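Local coordinates for protein pyrrolysyl-tRNA synthetase (PDB 3DSQ) that probably joins pyrrolysine to its cognate tRNA in an ATP-dependent reaction, as a homodimeric class II aminoacyl-tRNA synthetase, at residues Trp120-Gly123 and Lys124-Leu127; Ile97-Lys100 and Ser101-Ala104; Phe36-Ala39 and Leu40-Asp43. One frame throughout, in Å; residues are numbered along the deposited sequence.

Interaction 1: residues Trp120-Gly123 and Lys124-Leu127; sequences WLDG and KKCL
C126 holds SG between its own backbone N and carbonyl carbon (chi1 68°), and W120 swings its indole to the side of its backbone N (chi1 -67°); together these turns bring the cysteine over one face of the indole. CB of C126 makes a CH-pi contact 3.8 Å from the centroid of the W120 six-membered ring, offset toward the rim, while SG sits over the same ring at 4.2 Å from that centroid as a sulfur-aromatic contact. The ring edge meets the backbone too, W120 CE3 lying 3.1 Å from K125 O, and W120 NE1 donates to F115 O. K125 O also takes an almost straight bond from L121 N (2.9 Å, 177°). Beyond it the chain reverses round D122, whose OD1 is gripped twice: by K125 N at 2.7 Å, nearly along the C-O axis, and by K124 N at 2.8 Å, from above the carboxylate plane. OD2 reaches K124 NZ at 3.6 Å in a long salt bridge. L121 packs against L121 of the second subunit. The chain thus doubles back before strand 125-127, W120 and C126 joined by a single backbone bridge, with D122 forming an Asx turn to K124 N.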
loop_
_atom_site.group_PDB
_atom_site.type_symbol
_atom_site.label_atom_id
_atom_site.label_comp_id
_atom_site.label_asym_id
_atom_site.label_seq_id
_atom_site.Cartn_x
_atom_site.Cartn_y
_atom_site.Cartn_z
ATOM N N TRP B 120 15.508 -2.456 10.157
ATOM C CA TRP B 120 15.093 -2.511 11.556
ATOM C C TRP B 120 14.702 -1.123 12.040
ATOM O O TRP B 120 15.229 -0.117 11.567
ATOM C CB TRP B 120 16.223 -3.050 12.448
ATOM C CG TRP B 120 16.541 -4.487 12.198
ATOM C CD1 TRP B 120 17.539 -4.988 11.406
ATOM C CD2 TRP B 120 15.821 -5.613 12.696
ATOM N NE1 TRP B 120 17.478 -6.361 11.381
ATOM C CE2 TRP B 120 16.433 -6.770 12.165
ATOM C CE3 TRP B 120 14.711 -5.761 13.542
ATOM C CZ2 TRP B 120 15.973 -8.059 12.452
ATOM C CZ3 TRP B 120 14.256 -7.043 13.824
ATOM C CH2 TRP B 120 14.889 -8.175 13.279
ATOM N N LEU B 121 13.760 -1.077 12.972
ATOM C CA LEU B 121 13.299 0.178 13.548
ATOM C C LEU B 121 13.892 0.299 14.951
ATOM O O LEU B 121 14.093 1.391 15.459
ATOM C CB LEU B 121 11.771 0.203 13.625
ATOM C CG LEU B 121 11.021 -0.001 12.298
ATOM C CD1 LEU B 121 9.577 0.466 12.473
ATOM C CD2 LEU B 121 11.685 0.787 11.183
ATOM N N ASP B 122 14.138 -0.847 15.573
ATOM C CA ASP B 122 14.741 -0.919 16.902
ATOM C C ASP B 122 15.155 -2.367 17.107
ATOM O O ASP B 122 15.187 -3.146 16.146
ATOM C CB ASP B 122 13.775 -0.456 18.011
ATOM C CG ASP B 122 12.476 -1.255 18.056
ATOM O OD1 ASP B 122 12.463 -2.438 17.672
ATOM O OD2 ASP B 122 11.457 -0.694 18.508
ATOM N N GLY B 123 15.458 -2.739 18.344
ATOM C CA GLY B 123 15.892 -4.099 18.604
ATOM C C GLY B 123 14.888 -5.217 18.387
ATOM O O GLY B 123 15.291 -6.359 18.185
ATOM N N LYS B 124 13.594 -4.902 18.407
ATOM C CA LYS B 124 12.568 -5.928 18.259
ATOM C C LYS B 124 11.605 -5.752 17.089
ATOM O O LYS B 124 10.784 -6.630 16.833
ATOM C CB LYS B 124 11.742 -6.001 19.541
ATOM C CG LYS B 124 10.937 -4.733 19.792
ATOM C CD LYS B 124 10.061 -4.844 21.025
ATOM C CE LYS B 124 9.142 -3.629 21.154
ATOM N NZ LYS B 124 9.896 -2.340 21.262
ATOM N N LYS B 125 11.691 -4.630 16.384
ATOM C CA LYS B 125 10.777 -4.387 15.271
ATOM C C LYS B 125 11.496 -4.075 13.971
ATOM O O LYS B 125 12.580 -3.489 13.975
ATOM C CB LYS B 125 9.834 -3.229 15.611
ATOM C CG LYS B 125 9.066 -3.402 16.907
ATOM C CD LYS B 125 8.101 -2.246 17.131
ATOM C CE LYS B 125 7.432 -2.326 18.506
ATOM N NZ LYS B 125 6.654 -3.588 18.702
ATOM N N CYS B 126 10.885 -4.476 12.860
ATOM C CA CYS B 126 11.446 -4.225 11.543
ATOM C C CYS B 126 10.342 -4.196 10.491
ATOM O O CYS B 126 9.220 -4.626 10.737
ATOM C CB CYS B 126 12.455 -5.316 11.167
ATOM S SG CYS B 126 11.750 -6.969 10.881
ATOM N N LEU B 127 10.669 -3.680 9.316
ATOM C CA LEU B 127 9.708 -3.646 8.225
ATOM C C LEU B 127 9.690 -5.030 7.595
ATOM O O LEU B 127 10.741 -5.614 7.312
ATOM C CB LEU B 127 10.111 -2.595 7.183
ATOM C CG LEU B 127 10.000 -1.142 7.648
ATOM C CD1 LEU B 127 10.453 -0.185 6.558
ATOM C CD2 LEU B 127 8.555 -0.869 8.040
#

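Interaction 2: residues Ile97-Lys100 and Ser101-Ala104; sequences IITK and SALA
T99 caps the helix that follows it: its OG1 accepts A102 N at 3.2 Å in a fairly straight bond (162°), the side-chain bond of an N-cap residue. The hydroxyl is held there because OG1 stands between the backbone N and carbonyl carbon of T99 (chi1 69°), which turns it to the first turn of the helix. The backbone of the same residue contributes a second bond, T99 O accepting from L103 N at 3.1 Å, and one residue on K100 O accepts from A104 N at 2.8 Å. T99 thus serves two successive amides, with its side chain and its carbonyl; the latter opens the i to i+4 pattern that K100 O continues.

Round this polar core the methyl of A102 lies alongside the cap, its CB 3.6 Å from T99 OG1, and L103 CB rests 3.5 Å from K100 O. Farther in, I98 and L103 bring their branch ends together at a slant, CD1 of I98 lying 4.1 Å from CD2 of L103. Both of these residues are buried; L103 is also covered by L114 and F115, and I98 by C126. The K100 side chain, extended beyond CG, touches F115 and W120. Before the cap, I97 N bonds to E171 of the second subunit, so the strand feeding this helix also lies at the dimer interface.

The chemistry divides: the T99 hydroxyl takes up A102 N, a first-turn amide with no helical carbonyl behind it, the carbonyls of T99 and K100 begin the normal helical bonding, and on the buried side I98 and L103 add a single aliphatic contact.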
loop_
_atom_site.group_PDB
_atom_site.type_symbol
_atom_site.label_atom_id
_atom_site.label_comp_id
_atom_site.label_asym_id
_atom_site.label_seq_id
_atom_site.Cartn_x
_atom_site.Cartn_y
_atom_site.Cartn_z
ATOM N N ILE B 97 4.852 -3.514 9.850
ATOM C CA ILE B 97 5.893 -3.565 10.887
ATOM C C ILE B 97 5.707 -4.903 11.612
ATOM O O ILE B 97 4.656 -5.156 12.187
ATOM C CB ILE B 97 5.757 -2.404 11.922
ATOM C CG1 ILE B 97 5.945 -1.057 11.225
ATOM C CG2 ILE B 97 6.832 -2.554 13.042
ATOM C CD1 ILE B 97 5.572 0.149 12.061
ATOM N N ILE B 98 6.706 -5.775 11.552
ATOM C CA ILE B 98 6.604 -7.070 12.228
ATOM C C ILE B 98 7.699 -7.215 13.297
ATOM O O ILE B 98 8.608 -6.393 13.375
ATOM C CB ILE B 98 6.702 -8.246 11.221
ATOM C CG1 ILE B 98 8.085 -8.277 10.584
ATOM C CG2 ILE B 98 5.622 -8.091 10.128
ATOM C CD1 ILE B 98 8.347 -9.531 9.755
ATOM N N THR B 99 7.611 -8.258 14.119
ATOM C CA THR B 99 8.598 -8.452 15.178
ATOM C C THR B 99 9.755 -9.354 14.776
ATOM O O THR B 99 9.683 -10.100 13.787
ATOM C CB THR B 99 7.957 -9.053 16.450
ATOM O OG1 THR B 99 7.564 -10.409 16.195
ATOM C CG2 THR B 99 6.734 -8.249 16.868
ATOM N N LYS B 100 10.826 -9.265 15.564
ATOM C CA LYS B 100 12.034 -10.058 15.373
ATOM C C LYS B 100 11.725 -11.544 15.560
ATOM O O LYS B 100 12.287 -12.395 14.880
ATOM C CB LYS B 100 13.101 -9.610 16.386
ATOM C CG LYS B 100 14.412 -10.379 16.323
ATOM C CD LYS B 100 15.465 -9.776 17.263
ATOM C CE LYS B 100 16.799 -10.502 17.114
ATOM N NZ LYS B 100 17.907 -9.908 17.928
ATOM N N SER B 101 10.818 -11.855 16.477
ATOM C CA SER B 101 10.460 -13.243 16.729
ATOM C C SER B 101 9.766 -13.830 15.508
ATOM O O SER B 101 10.045 -14.961 15.110
ATOM C CB SER B 101 9.544 -13.343 17.943
ATOM O OG SER B 101 10.156 -12.753 19.078
ATOM N N ALA B 102 8.854 -13.061 14.920
ATOM C CA ALA B 102 8.140 -13.528 13.739
ATOM C C ALA B 102 9.166 -13.793 12.655
ATOM O O ALA B 102 9.173 -14.849 12.028
ATOM C CB ALA B 102 7.149 -12.478 13.277
ATOM N N LEU B 103 10.053 -12.828 12.463
ATOM C CA LEU B 103 11.086 -12.930 11.450
ATOM C C LEU B 103 11.973 -14.157 11.678
ATOM O O LEU B 103 12.301 -14.884 10.735
ATOM C CB LEU B 103 11.917 -11.641 11.447
ATOM C CG LEU B 103 12.668 -11.233 10.174
ATOM C CD1 LEU B 103 14.010 -11.908 10.132
ATOM C CD2 LEU B 103 11.842 -11.575 8.941
ATOM N N ALA B 104 12.345 -14.393 12.931
ATOM C CA ALA B 104 13.192 -15.533 13.277
ATOM C C ALA B 104 12.567 -16.864 12.853
ATOM O O ALA B 104 13.255 -17.743 12.342
ATOM C CB ALA B 104 13.474 -15.539 14.785
#

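Interaction 3: residues Phe36-Ala39 and Leu40-Asp43; sequences FSDA and LSRD
The ring of F36 lies across the backbone of R42, taking R42 CA over one face in a CH-pi contact 3.9 Å from the ring centroid, with F36 CD2 3.4 Å from R42 CB. The aromatic residue thus packs against the first turn of helix 39-68, whose N-cap is D38. The carboxylate of D38 is brought back over the helix start because CG stands between the backbone N and carbonyl carbon (chi1 57°). OD1 accepts S41 N at 2.8 Å, on the syn side but tilted out of the carboxylate plane, and S41 OG lies 2.9 Å from both OD1 and OD2 of D38, near enough for a weak hydrogen bond. D38 O takes R42 N at 3.0 Å, in the carbonyl plane. With an alanine here the carboxylate is gone, and S41 N would probably be left without its capping acceptor, the S41 hydroxyl being set free to turn. A negative charge in this place probably also interacts favourably with the positive end of the helix dipole. F36 meets W14 as well, linking the helix start to the N-terminal segment. The R42 chain, bent at chi2 and chi3, folds back over A39, and NH1 comes 3.5 Å from A39 CB. Its NE donates to F13 O, whereas NH1 makes a salt bridge to D43 OD1 at 3.0 Å, a nearly straight bond (167°) close to the guanidinium plane.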
loop_
_atom_site.group_PDB
_atom_site.type_symbol
_atom_site.label_atom_id
_atom_site.label_comp_id
_atom_site.label_asym_id
_atom_site.label_seq_id
_atom_site.Cartn_x
_atom_site.Cartn_y
_atom_site.Cartn_z
ATOM N N PHE B 36 28.879 5.245 -32.360
ATOM C CA PHE B 36 29.022 6.310 -33.339
ATOM C C PHE B 36 30.478 6.524 -33.720
ATOM O O PHE B 36 31.383 6.036 -33.040
ATOM C CB PHE B 36 28.425 7.588 -32.756
ATOM C CG PHE B 36 26.989 7.441 -32.388
ATOM C CD1 PHE B 36 25.991 7.641 -33.340
ATOM C CD2 PHE B 36 26.630 6.989 -31.121
ATOM C CE1 PHE B 36 24.659 7.386 -33.038
ATOM C CE2 PHE B 36 25.306 6.730 -30.813
ATOM C CZ PHE B 36 24.315 6.928 -31.777
ATOM N N SER B 37 30.693 7.262 -34.806
ATOM C CA SER B 37 32.037 7.545 -35.298
ATOM C C SER B 37 32.853 8.443 -34.376
ATOM O O SER B 37 34.072 8.406 -34.397
ATOM C CB SER B 37 31.961 8.189 -36.688
ATOM O OG SER B 37 31.350 7.311 -37.625
ATOM N N ASP B 38 32.172 9.249 -33.570
ATOM C CA ASP B 38 32.843 10.170 -32.663
ATOM C C ASP B 38 31.861 10.702 -31.624
ATOM O O ASP B 38 30.648 10.528 -31.757
ATOM C CB ASP B 38 33.433 11.325 -33.467
ATOM C CG ASP B 38 32.382 12.053 -34.286
ATOM O OD1 ASP B 38 31.654 12.887 -33.711
ATOM O OD2 ASP B 38 32.271 11.774 -35.499
ATOM N N ALA B 39 32.396 11.359 -30.600
ATOM C CA ALA B 39 31.598 11.915 -29.508
ATOM C C ALA B 39 30.557 12.955 -29.918
ATOM O O ALA B 39 29.433 12.949 -29.414
ATOM C CB ALA B 39 32.525 12.509 -28.445
ATOM N N LEU B 40 30.923 13.860 -30.819
ATOM C CA LEU B 40 29.981 14.892 -31.240
ATOM C C LEU B 40 28.792 14.276 -31.965
ATOM O O LEU B 40 27.647 14.646 -31.718
ATOM C CB LEU B 40 30.681 15.927 -32.129
ATOM C CG LEU B 40 31.725 16.790 -31.404
ATOM C CD1 LEU B 40 32.450 17.699 -32.389
ATOM C CD2 LEU B 40 31.034 17.621 -30.328
ATOM N N SER B 41 29.061 13.321 -32.847
ATOM C CA SER B 41 27.987 12.663 -33.581
ATOM C C SER B 41 27.106 11.895 -32.598
ATOM O O SER B 41 25.886 11.839 -32.750
ATOM C CB SER B 41 28.568 11.703 -34.617
ATOM O OG SER B 41 29.454 12.387 -35.487
ATOM N N ARG B 42 27.730 11.309 -31.582
ATOM C CA ARG B 42 26.996 10.554 -30.573
ATOM C C ARG B 42 26.151 11.484 -29.716
ATOM O O ARG B 42 24.977 11.214 -29.464
ATOM C CB ARG B 42 27.971 9.755 -29.703
ATOM C CG ARG B 42 27.451 9.416 -28.320
ATOM C CD ARG B 42 28.187 10.254 -27.299
ATOM N NE ARG B 42 29.236 9.477 -26.647
ATOM C CZ ARG B 42 30.265 10.002 -25.989
ATOM N NH1 ARG B 42 30.405 11.315 -25.896
ATOM N NH2 ARG B 42 31.146 9.199 -25.412
ATOM N N ASP B 43 26.749 12.582 -29.267
ATOM C CA ASP B 43 26.022 13.545 -28.454
ATOM C C ASP B 43 24.821 14.042 -29.266
ATOM O O ASP B 43 23.712 14.172 -28.745
ATOM C CB ASP B 43 26.937 14.712 -28.069
ATOM C CG ASP B 43 28.050 14.294 -27.105
ATOM O OD1 ASP B 43 28.163 13.090 -26.799
ATOM O OD2 ASP B 43 28.821 15.172 -26.652
#

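Interactions 1 and 2 are neighbours, with centres 8 Å apart, and share the small antiparallel sheet of strands 97-99 and 125-127. Probable hydrogen bonds tie them directly: I98 N to C126 O and K100 N to K124 O, each 2.9 Å. The chain turn of interaction 1 therefore lies against the strand that leads into the capped helix of interaction 2, and both contacts have residues that touch the second subunit. Interaction 3 is remote: its centre is about 51 Å from that of interaction 1 and 54 Å from that of interaction 2, at the start of helix 39-68. S163, Q164 and Q167, which bind the sodium ion, belong to none of the three contacts.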